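Beta-N-acetylhexosaminidase (PDB 6JEB) hydrolyses terminal non-reducing N-acetyl-D-hexosamine residues from N-acetyl-beta-D-hexosaminides, including chitobiose and terminally unbranched N-glycans. Local coordinates at residues 40-45 / 81-86; 121-126 / 183-188; 139-144 / 199-204. All coordinates share one frame; numbering follows the deposited sequence.

Overall arrangement
The three contacts follow the molecule from its N-terminal domain into and across its catalytic barrel. Interaction 1 pairs strands 39-44 and 79-86 in the mixed sheet of the N-terminal domain and closes before the others open. Interaction 2 joins strands 123-127 and 183-187 in the parallel barrel of the catalytic domain, its centre about 32 Å from that of interaction 1. Interaction 3, about 24 Å from interaction 2 between centres, lies at the far end, its centre about 55 Å from that of interaction 1. Its segments alternate with those of interaction 2 along the chain, because helices 143-148 and 195-200 follow those two strands. The same two excursions of the chain are thus joined twice, near the acetamide pocket and toward the zinc site.

Interaction 1. Residues 40-45 / 81-86; sequences RLTVTP and CGVITD
Leu-41 and Ile-84 exchange two backbone hydrogen bonds, Leu-41 N to Ile-84 O and Ile-84 N to Leu-41 O, both 2.8 Å long. Val-43 and Gly-82 form the next hydrogen-bonded pair, where Val-43 N reaches Gly-82 O at 2.8 Å and Gly-82 N donates to Val-43 O at a longer 3.1 Å. A water extends the polar contact at the other end: it accepts from Arg-40 NE at 3.1 Å, in the guanidinium plane, and bonds Thr-85 OG1 at 2.7 Å. The bend of the arginine chain at chi3 (-48°) puts NE there. These antiparallel strands, 173° apart in direction, belong to the mixed sheet of the N-terminal domain of this family 20 glycosidase. Leu-41, Val-43 and Ile-84 share the buried face, where helix 55-73 packs on them through Thr-64 and Leu-68, so branched apolar residues suit it. On the partly exposed face, Val-83 lies alongside both Arg-40 and Thr-42, with Val-83 CG1 3.8 Å from Arg-40 CG. Gly-82 adopts backbone angles at which a CB would collide with the preceding carbonyl oxygen. Last, Cys-81 SG rests against Pro-45 CD at 3.5 Å.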
loop_
_atom_site.group_PDB
_atom_site.type_symbol
_atom_site.label_atom_id
_atom_site.label_comp_id
_atom_site.label_asym_id
_atom_site.label_seq_id
_atom_site.Cartn_x
_atom_site.Cartn_y
_atom_site.Cartn_z
ATOM N N ARG A 40 16.334 17.747 -11.717
ATOM C CA ARG A 40 17.685 18.172 -11.379
ATOM C C ARG A 40 17.558 19.394 -10.484
ATOM O O ARG A 40 16.947 20.394 -10.873
ATOM C CB ARG A 40 18.482 18.516 -12.636
ATOM C CG ARG A 40 19.929 18.907 -12.351
ATOM C CD ARG A 40 20.632 19.451 -13.607
ATOM N NE ARG A 40 20.429 18.583 -14.767
ATOM C CZ ARG A 40 19.700 18.898 -15.835
ATOM N NH1 ARG A 40 19.106 20.086 -15.924
ATOM N NH2 ARG A 40 19.573 18.023 -16.826
ATOM N N LEU A 41 18.107 19.306 -9.278
ATOM C CA LEU A 41 18.018 20.386 -8.304
ATOM C C LEU A 41 19.430 20.848 -7.999
ATOM O O LEU A 41 20.256 20.055 -7.537
ATOM C CB LEU A 41 17.315 19.902 -7.037
ATOM C CG LEU A 41 17.129 20.934 -5.925
ATOM C CD1 LEU A 41 16.232 22.084 -6.370
ATOM C CD2 LEU A 41 16.549 20.260 -4.695
ATOM N N THR A 42 19.713 22.118 -8.275
ATOM C CA THR A 42 21.040 22.687 -8.067
ATOM C C THR A 42 20.973 23.670 -6.908
ATOM O O THR A 42 20.179 24.619 -6.932
ATOM C CB THR A 42 21.540 23.369 -9.341
ATOM O OG1 THR A 42 21.537 22.410 -10.409
ATOM C CG2 THR A 42 22.963 23.903 -9.147
ATOM N N VAL A 43 21.797 23.433 -5.894
ATOM C CA VAL A 43 21.866 24.269 -4.702
ATOM C C VAL A 43 23.086 25.171 -4.844
ATOM O O VAL A 43 24.213 24.677 -4.983
ATOM C CB VAL A 43 21.955 23.400 -3.437
ATOM C CG1 VAL A 43 22.162 24.261 -2.187
ATOM C CG2 VAL A 43 20.703 22.528 -3.305
ATOM N N THR A 44 22.867 26.484 -4.847
ATOM C CA THR A 44 23.920 27.485 -4.962
ATOM C C THR A 44 23.854 28.428 -3.764
ATOM O O THR A 44 22.843 28.462 -3.055
ATOM C CB THR A 44 23.773 28.312 -6.255
ATOM O OG1 THR A 44 22.778 29.331 -6.071
ATOM C CG2 THR A 44 23.413 27.427 -7.451
ATOM N N PRO A 45 24.903 29.222 -3.511
ATOM C CA PRO A 45 24.828 30.162 -2.379
ATOM C C PRO A 45 23.724 31.194 -2.516
ATOM O O PRO A 45 23.324 31.797 -1.509
ATOM C CB PRO A 45 26.212 30.825 -2.375
ATOM C CG PRO A 45 27.108 29.827 -3.055
ATOM C CD PRO A 45 26.244 29.224 -4.128
ATOM N N CYS A 81 26.545 23.221 -1.154
ATOM C CA CYS A 81 26.039 23.387 -2.502
ATOM C C CYS A 81 26.269 22.097 -3.286
ATOM O O CYS A 81 27.033 21.220 -2.873
ATOM C CB CYS A 81 26.740 24.561 -3.179
ATOM S SG CYS A 81 26.264 26.149 -2.463
ATOM N N GLY A 82 25.585 21.972 -4.414
ATOM C CA GLY A 82 25.710 20.754 -5.187
ATOM C C GLY A 82 24.618 20.637 -6.225
ATOM O O GLY A 82 23.777 21.528 -6.389
ATOM N N VAL A 83 24.656 19.510 -6.936
ATOM C CA VAL A 83 23.673 19.178 -7.962
ATOM C C VAL A 83 23.112 17.800 -7.656
ATOM O O VAL A 83 23.871 16.838 -7.483
ATOM C CB VAL A 83 24.293 19.189 -9.374
ATOM C CG1 VAL A 83 23.224 18.935 -10.430
ATOM C CG2 VAL A 83 24.991 20.501 -9.637
ATOM N N ILE A 84 21.790 17.706 -7.599
ATOM C CA ILE A 84 21.075 16.458 -7.377
ATOM C C ILE A 84 20.347 16.134 -8.673
ATOM O O ILE A 84 19.544 16.940 -9.154
ATOM C CB ILE A 84 20.069 16.605 -6.224
ATOM C CG1 ILE A 84 20.784 16.959 -4.914
ATOM C CG2 ILE A 84 19.235 15.333 -6.083
ATOM C CD1 ILE A 84 19.861 17.598 -3.879
ATOM N N THR A 85 20.624 14.966 -9.249
ATOM C CA THR A 85 19.921 14.508 -10.442
ATOM C C THR A 85 19.261 13.191 -10.076
ATOM O O THR A 85 19.946 12.255 -9.655
ATOM C CB THR A 85 20.896 14.311 -11.606
ATOM O OG1 THR A 85 21.705 15.484 -11.747
ATOM C CG2 THR A 85 20.132 14.061 -12.906
ATOM N N ASP A 86 17.938 13.116 -10.218
ATOM C CA ASP A 86 17.209 12.085 -9.500
ATOM C C ASP A 86 16.025 11.584 -10.313
ATOM O O ASP A 86 15.334 12.366 -10.975
ATOM C CB ASP A 86 16.718 12.683 -8.178
ATOM C CG ASP A 86 16.496 11.649 -7.095
ATOM O OD1 ASP A 86 16.849 10.461 -7.282
ATOM O OD2 ASP A 86 15.960 12.052 -6.040
HETATM O O HOH W 1 22.522 16.444 -14.151
#

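Interaction 2. Residues 121-126 / 183-188; sequences FNRLHL and DVIPEI
His-125 and Ile-185 sit side by side on neighbouring parallel strands of the (beta/alpha)8, or TIM, barrel, the second and third in its order, inclined at 21°. Leu-124 N to Asp-183 O, Ile-185 N to Leu-124 O and Leu-126 N to Ile-185 O knit the backbones together. The tight side faces the outer helices: Leu-126 CD1 meets Val-184 CG1 at 3.7 Å, while helix 106-118 covers Leu-124 and helix 230-246 reaches Pro-186, a place for apolar residues. The looser side is the partly exposed start of the strands. There Arg-123 NH1 and Asp-183 OD2 form a salt bridge of 3.5 Å by charge alone, the oxygen lying over a guanidinium face with no N-H aimed at it. Arg-123 NH1 instead donates to Asn-122 O at 2.9 Å, and Asp-183 N reaches the same oxygen from its opposite face. At the other end, toward the acetamide pocket, CG of His-125 stands opposite its backbone N (chi1 164°), sending the ring along to Glu-187. Glu-187 OE1 is also hydrogen-bonded to His-127, and OE2 to Trp-307 of that pocket. His-125 NE2 donates to Glu-187 OE1 at 2.7 Å, on the anti side of the carboxylate.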
loop_
_atom_site.group_PDB
_atom_site.type_symbol
_atom_site.label_atom_id
_atom_site.label_comp_id
_atom_site.label_asym_id
_atom_site.label_seq_id
_atom_site.Cartn_x
_atom_site.Cartn_y
_atom_site.Cartn_z
ATOM N N PHE A 121 6.536 8.338 -1.744
ATOM C CA PHE A 121 5.586 7.304 -2.130
ATOM C C PHE A 121 4.608 7.889 -3.141
ATOM O O PHE A 121 4.271 9.072 -3.085
ATOM C CB PHE A 121 4.806 6.805 -0.909
ATOM C CG PHE A 121 5.586 5.854 -0.041
ATOM C CD1 PHE A 121 5.629 4.501 -0.349
ATOM C CD2 PHE A 121 6.278 6.310 1.075
ATOM C CE1 PHE A 121 6.348 3.613 0.435
ATOM C CE2 PHE A 121 7.008 5.428 1.864
ATOM C CZ PHE A 121 7.039 4.076 1.541
ATOM N N ASN A 122 4.146 7.057 -4.081
ATOM C CA ASN A 122 3.211 7.543 -5.090
ATOM C C ASN A 122 1.959 6.683 -5.224
ATOM O O ASN A 122 1.139 6.949 -6.113
ATOM C CB ASN A 122 3.890 7.742 -6.456
ATOM C CG ASN A 122 4.417 6.450 -7.046
ATOM O OD1 ASN A 122 4.384 5.405 -6.401
ATOM N ND2 ASN A 122 4.909 6.518 -8.276
ATOM N N ARG A 123 1.770 5.693 -4.353
ATOM C CA ARG A 123 0.583 4.844 -4.399
ATOM C C ARG A 123 0.048 4.655 -2.992
ATOM O O ARG A 123 0.797 4.260 -2.091
ATOM C CB ARG A 123 0.902 3.471 -5.002
ATOM C CG ARG A 123 1.455 3.518 -6.431
ATOM C CD ARG A 123 0.382 3.919 -7.439
ATOM N NE ARG A 123 0.882 3.892 -8.814
ATOM C CZ ARG A 123 1.437 4.930 -9.436
ATOM N NH1 ARG A 123 1.567 6.095 -8.813
ATOM N NH2 ARG A 123 1.859 4.805 -10.687
ATOM N N LEU A 124 -1.242 4.936 -2.802
ATOM C CA LEU A 124 -1.941 4.677 -1.544
ATOM C C LEU A 124 -3.037 3.669 -1.843
ATOM O O LEU A 124 -3.966 3.962 -2.607
ATOM C CB LEU A 124 -2.538 5.945 -0.934
ATOM C CG LEU A 124 -3.368 5.695 0.333
ATOM C CD1 LEU A 124 -2.491 5.192 1.477
ATOM C CD2 LEU A 124 -4.129 6.947 0.758
ATOM N N HIS A 125 -2.910 2.486 -1.259
ATOM C CA HIS A 125 -3.834 1.381 -1.465
ATOM C C HIS A 125 -4.736 1.295 -0.236
ATOM O O HIS A 125 -4.247 1.291 0.901
ATOM C CB HIS A 125 -2.953 0.141 -1.691
ATOM C CG HIS A 125 -3.621 -1.194 -1.564
ATOM N ND1 HIS A 125 -2.879 -2.356 -1.516
ATOM C CD2 HIS A 125 -4.920 -1.570 -1.457
ATOM C CE1 HIS A 125 -3.691 -3.390 -1.379
ATOM N NE2 HIS A 125 -4.933 -2.941 -1.340
ATOM N N LEU A 126 -6.054 1.311 -0.463
ATOM C CA LEU A 126 -7.048 1.261 0.612
ATOM C C LEU A 126 -7.632 -0.146 0.700
ATOM O O LEU A 126 -8.380 -0.570 -0.190
ATOM C CB LEU A 126 -8.181 2.254 0.357
ATOM C CG LEU A 126 -7.798 3.706 0.092
ATOM C CD1 LEU A 126 -9.051 4.536 -0.203
ATOM C CD2 LEU A 126 -7.015 4.281 1.270
ATOM N N ASP A 183 -1.484 8.295 -6.406
ATOM C CA ASP A 183 -2.680 7.659 -6.950
ATOM C C ASP A 183 -3.280 6.747 -5.891
ATOM O O ASP A 183 -2.551 6.081 -5.153
ATOM C CB ASP A 183 -2.344 6.779 -8.161
ATOM C CG ASP A 183 -1.931 7.571 -9.389
ATOM O OD1 ASP A 183 -2.028 8.818 -9.392
ATOM O OD2 ASP A 183 -1.504 6.921 -10.369
ATOM N N VAL A 184 -4.611 6.692 -5.838
ATOM C CA VAL A 184 -5.310 5.909 -4.826
ATOM C C VAL A 184 -5.859 4.639 -5.455
ATOM O O VAL A 184 -6.532 4.684 -6.497
ATOM C CB VAL A 184 -6.423 6.725 -4.148
ATOM C CG1 VAL A 184 -7.103 5.885 -3.066
ATOM C CG2 VAL A 184 -5.841 7.991 -3.545
ATOM N N ILE A 185 -5.583 3.507 -4.815
ATOM C CA ILE A 185 -5.954 2.192 -5.330
ATOM C C ILE A 185 -6.934 1.551 -4.354
ATOM O O ILE A 185 -6.518 1.123 -3.267
ATOM C CB ILE A 185 -4.713 1.289 -5.440
ATOM C CG1 ILE A 185 -3.542 2.011 -6.134
ATOM C CG2 ILE A 185 -5.079 -0.035 -6.109
ATOM C CD1 ILE A 185 -3.847 2.486 -7.536
ATOM N N PRO A 186 -8.218 1.444 -4.688
ATOM C CA PRO A 186 -9.163 0.763 -3.787
ATOM C C PRO A 186 -9.054 -0.750 -3.921
ATOM O O PRO A 186 -8.828 -1.281 -5.014
ATOM C CB PRO A 186 -10.529 1.240 -4.299
ATOM C CG PRO A 186 -10.284 1.408 -5.817
ATOM C CD PRO A 186 -8.864 1.954 -5.917
ATOM N N GLU A 187 -9.223 -1.456 -2.799
ATOM C CA GLU A 187 -9.283 -2.917 -2.807
ATOM C C GLU A 187 -10.644 -3.380 -2.312
ATOM O O GLU A 187 -11.067 -3.014 -1.205
ATOM C CB GLU A 187 -8.184 -3.571 -1.962
ATOM C CG GLU A 187 -8.253 -5.100 -1.991
ATOM C CD GLU A 187 -7.261 -5.766 -1.060
ATOM O OE1 GLU A 187 -6.359 -5.072 -0.529
ATOM O OE2 GLU A 187 -7.384 -6.991 -0.858
ATOM N N ILE A 188 -11.319 -4.171 -3.136
ATOM C CA ILE A 188 -12.519 -4.908 -2.754
ATOM C C ILE A 188 -12.096 -6.369 -2.727
ATOM O O ILE A 188 -11.988 -7.015 -3.778
ATOM C CB ILE A 188 -13.675 -4.680 -3.736
ATOM C CG1 ILE A 188 -13.869 -3.185 -4.031
ATOM C CG2 ILE A 188 -14.963 -5.326 -3.209
ATOM C CD1 ILE A 188 -14.220 -2.335 -2.817
#

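Interaction 3. Residues 139-144 / 199-204; sequences PGYPKL and AAYPEF
Tyr-201 pushes its ring into a hollow formed by Tyr-141, Pro-142, Lys-143 and Leu-144, and its hydroxyl leads, lying near Tyr-141 CB, Pro-142 CD and Lys-143 CB. There Lys-143 N donates to Tyr-201 OH over 3.1 Å, while the neighbouring proline nitrogen has no hydrogen to offer. The first torsion of Tyr-201 (chi1 -68°) sets CG opposite its carbonyl carbon, and the long flat ring then spans the gap from the end of helix 195-200 to helix 143-148. Three walls grip it. Tyr-141 brings its edge to the ring face in a T-shaped stack, centroids 5.8 Å apart and planes at 81°. Lys-143 lays its methylenes obliquely across the ring, with Lys-143 CB 3.5 Å from Tyr-201 CZ, and Leu-144 CD2 comes within 4.1 Å of Tyr-201 CE2. Beside this knob, Ala-200 is small enough for its CB to nestle against Lys-143 O at 3.5 Å. Phe-204 completes the group: Tyr-201 CB sits over the centre of its ring, and Phe-204 CZ meets Tyr-141 CE1 at 4.1 Å. Phe-235 of helix 230-246 adds a further ring to Tyr-141 and Phe-204, and a backbone hydrogen bond between Phe-204 and the zinc ligand Cys-226 ties this aromatic cluster to the metal site. With a leucine in place of Tyr-201, Lys-143 N would probably lose its acceptor and the edge of Tyr-141 the face it abuts, leaving that hollow partly unfilled. The chemistry is divided accordingly: the tyrosine hydroxyl satisfies the amide of Lys-143 amid apolar packing, whereas the extended lysine carries its charge past Ala-200 into water, where Lys-143 NZ donates to a solvent molecule at 2.9 Å.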
loop_
_atom_site.group_PDB
_atom_site.type_symbol
_atom_site.label_atom_id
_atom_site.label_comp_id
_atom_site.label_asym_id
_atom_site.label_seq_id
_atom_site.Cartn_x
_atom_site.Cartn_y
_atom_site.Cartn_z
ATOM N N PRO A 139 -24.481 2.770 -3.245
ATOM C CA PRO A 139 -25.917 3.010 -3.420
ATOM C C PRO A 139 -26.636 1.733 -3.829
ATOM O O PRO A 139 -26.150 0.955 -4.660
ATOM C CB PRO A 139 -25.965 4.065 -4.530
ATOM C CG PRO A 139 -24.649 4.787 -4.409
ATOM C CD PRO A 139 -23.659 3.728 -4.007
ATOM N N GLY A 140 -27.794 1.509 -3.211
ATOM C CA GLY A 140 -28.575 0.315 -3.442
ATOM C C GLY A 140 -28.275 -0.833 -2.505
ATOM O O GLY A 140 -28.992 -1.844 -2.542
ATOM N N TYR A 141 -27.242 -0.721 -1.670
ATOM C CA TYR A 141 -26.865 -1.785 -0.736
ATOM C C TYR A 141 -26.719 -1.191 0.658
ATOM O O TYR A 141 -25.619 -1.141 1.219
ATOM C CB TYR A 141 -25.609 -2.522 -1.213
ATOM C CG TYR A 141 -25.893 -3.219 -2.523
ATOM C CD1 TYR A 141 -26.454 -4.489 -2.545
ATOM C CD2 TYR A 141 -25.679 -2.573 -3.736
ATOM C CE1 TYR A 141 -26.764 -5.116 -3.742
ATOM C CE2 TYR A 141 -25.984 -3.184 -4.934
ATOM C CZ TYR A 141 -26.524 -4.457 -4.934
ATOM O OH TYR A 141 -26.833 -5.072 -6.125
ATOM N N PRO A 142 -27.830 -0.732 1.247
ATOM C CA PRO A 142 -27.742 -0.006 2.522
ATOM C C PRO A 142 -27.300 -0.858 3.691
ATOM O O PRO A 142 -26.874 -0.291 4.705
ATOM C CB PRO A 142 -29.163 0.536 2.726
ATOM C CG PRO A 142 -30.036 -0.382 1.912
ATOM C CD PRO A 142 -29.206 -0.740 0.713
ATOM N N LYS A 143 -27.366 -2.189 3.594
ATOM C CA LYS A 143 -26.890 -3.000 4.705
ATOM C C LYS A 143 -25.374 -3.014 4.815
ATOM O O LYS A 143 -24.855 -3.449 5.848
ATOM C CB LYS A 143 -27.443 -4.426 4.657
ATOM C CG LYS A 143 -28.958 -4.527 4.765
ATOM C CD LYS A 143 -29.347 -6.000 4.926
ATOM C CE LYS A 143 -30.815 -6.241 4.820
ATOM N NZ LYS A 143 -31.089 -7.663 5.160
ATOM N N LEU A 144 -24.643 -2.551 3.794
ATOM C CA LEU A 144 -23.213 -2.363 3.997
ATOM C C LEU A 144 -22.972 -1.375 5.129
ATOM O O LEU A 144 -22.073 -1.573 5.955
ATOM C CB LEU A 144 -22.537 -1.885 2.710
ATOM C CG LEU A 144 -22.657 -2.840 1.516
ATOM C CD1 LEU A 144 -22.017 -2.207 0.291
ATOM C CD2 LEU A 144 -21.990 -4.177 1.831
ATOM N N ALA A 199 -22.299 -11.072 6.800
ATOM C CA ALA A 199 -23.188 -10.590 7.853
ATOM C C ALA A 199 -24.311 -9.733 7.279
ATOM O O ALA A 199 -25.466 -9.831 7.721
ATOM C CB ALA A 199 -22.385 -9.805 8.893
ATOM N N ALA A 200 -23.998 -8.913 6.268
ATOM C CA ALA A 200 -24.996 -8.032 5.667
ATOM C C ALA A 200 -25.855 -8.755 4.635
ATOM O O ALA A 200 -27.081 -8.587 4.616
ATOM C CB ALA A 200 -24.306 -6.834 5.018
ATOM N N TYR A 201 -25.224 -9.537 3.756
ATOM C CA TYR A 201 -25.879 -10.133 2.591
ATOM C C TYR A 201 -25.527 -11.615 2.518
ATOM O O TYR A 201 -24.779 -12.055 1.632
ATOM C CB TYR A 201 -25.494 -9.394 1.304
ATOM C CG TYR A 201 -26.052 -7.989 1.272
ATOM C CD1 TYR A 201 -27.409 -7.774 1.057
ATOM C CD2 TYR A 201 -25.238 -6.877 1.493
ATOM C CE1 TYR A 201 -27.948 -6.502 1.059
ATOM C CE2 TYR A 201 -25.770 -5.593 1.494
ATOM C CZ TYR A 201 -27.128 -5.415 1.267
ATOM O OH TYR A 201 -27.667 -4.151 1.277
ATOM N N PRO A 202 -26.060 -12.420 3.441
ATOM C CA PRO A 202 -25.761 -13.860 3.412
ATOM C C PRO A 202 -26.173 -14.515 2.111
ATOM O O PRO A 202 -25.574 -15.526 1.711
ATOM C CB PRO A 202 -26.563 -14.405 4.602
ATOM C CG PRO A 202 -27.664 -13.392 4.807
ATOM C CD PRO A 202 -27.020 -12.071 4.505
ATOM N N GLU A 203 -27.169 -13.947 1.424
ATOM C CA GLU A 203 -27.639 -14.493 0.158
ATOM C C GLU A 203 -26.579 -14.464 -0.941
ATOM O O GLU A 203 -26.791 -15.092 -1.984
ATOM C CB GLU A 203 -28.899 -13.748 -0.304
ATOM C CG GLU A 203 -28.703 -12.244 -0.559
ATOM C CD GLU A 203 -29.138 -11.370 0.608
ATOM O OE1 GLU A 203 -28.880 -11.750 1.769
ATOM O OE2 GLU A 203 -29.752 -10.301 0.367
ATOM N N PHE A 204 -25.459 -13.761 -0.749
ATOM C CA PHE A 204 -24.394 -13.760 -1.749
ATOM C C PHE A 204 -23.485 -14.981 -1.652
ATOM O O PHE A 204 -22.567 -15.109 -2.470
ATOM C CB PHE A 204 -23.503 -12.514 -1.614
ATOM C CG PHE A 204 -24.195 -11.201 -1.897
ATOM C CD1 PHE A 204 -25.485 -11.141 -2.415
ATOM C CD2 PHE A 204 -23.521 -10.007 -1.651
ATOM C CE1 PHE A 204 -26.098 -9.894 -2.670
ATOM C CE2 PHE A 204 -24.114 -8.765 -1.899
ATOM C CZ PHE A 204 -25.407 -8.707 -2.407
HETATM O O HOH W 2 -29.547 -9.413 3.477
HETATM O O HOH W 3 -28.609 -8.899 7.123
#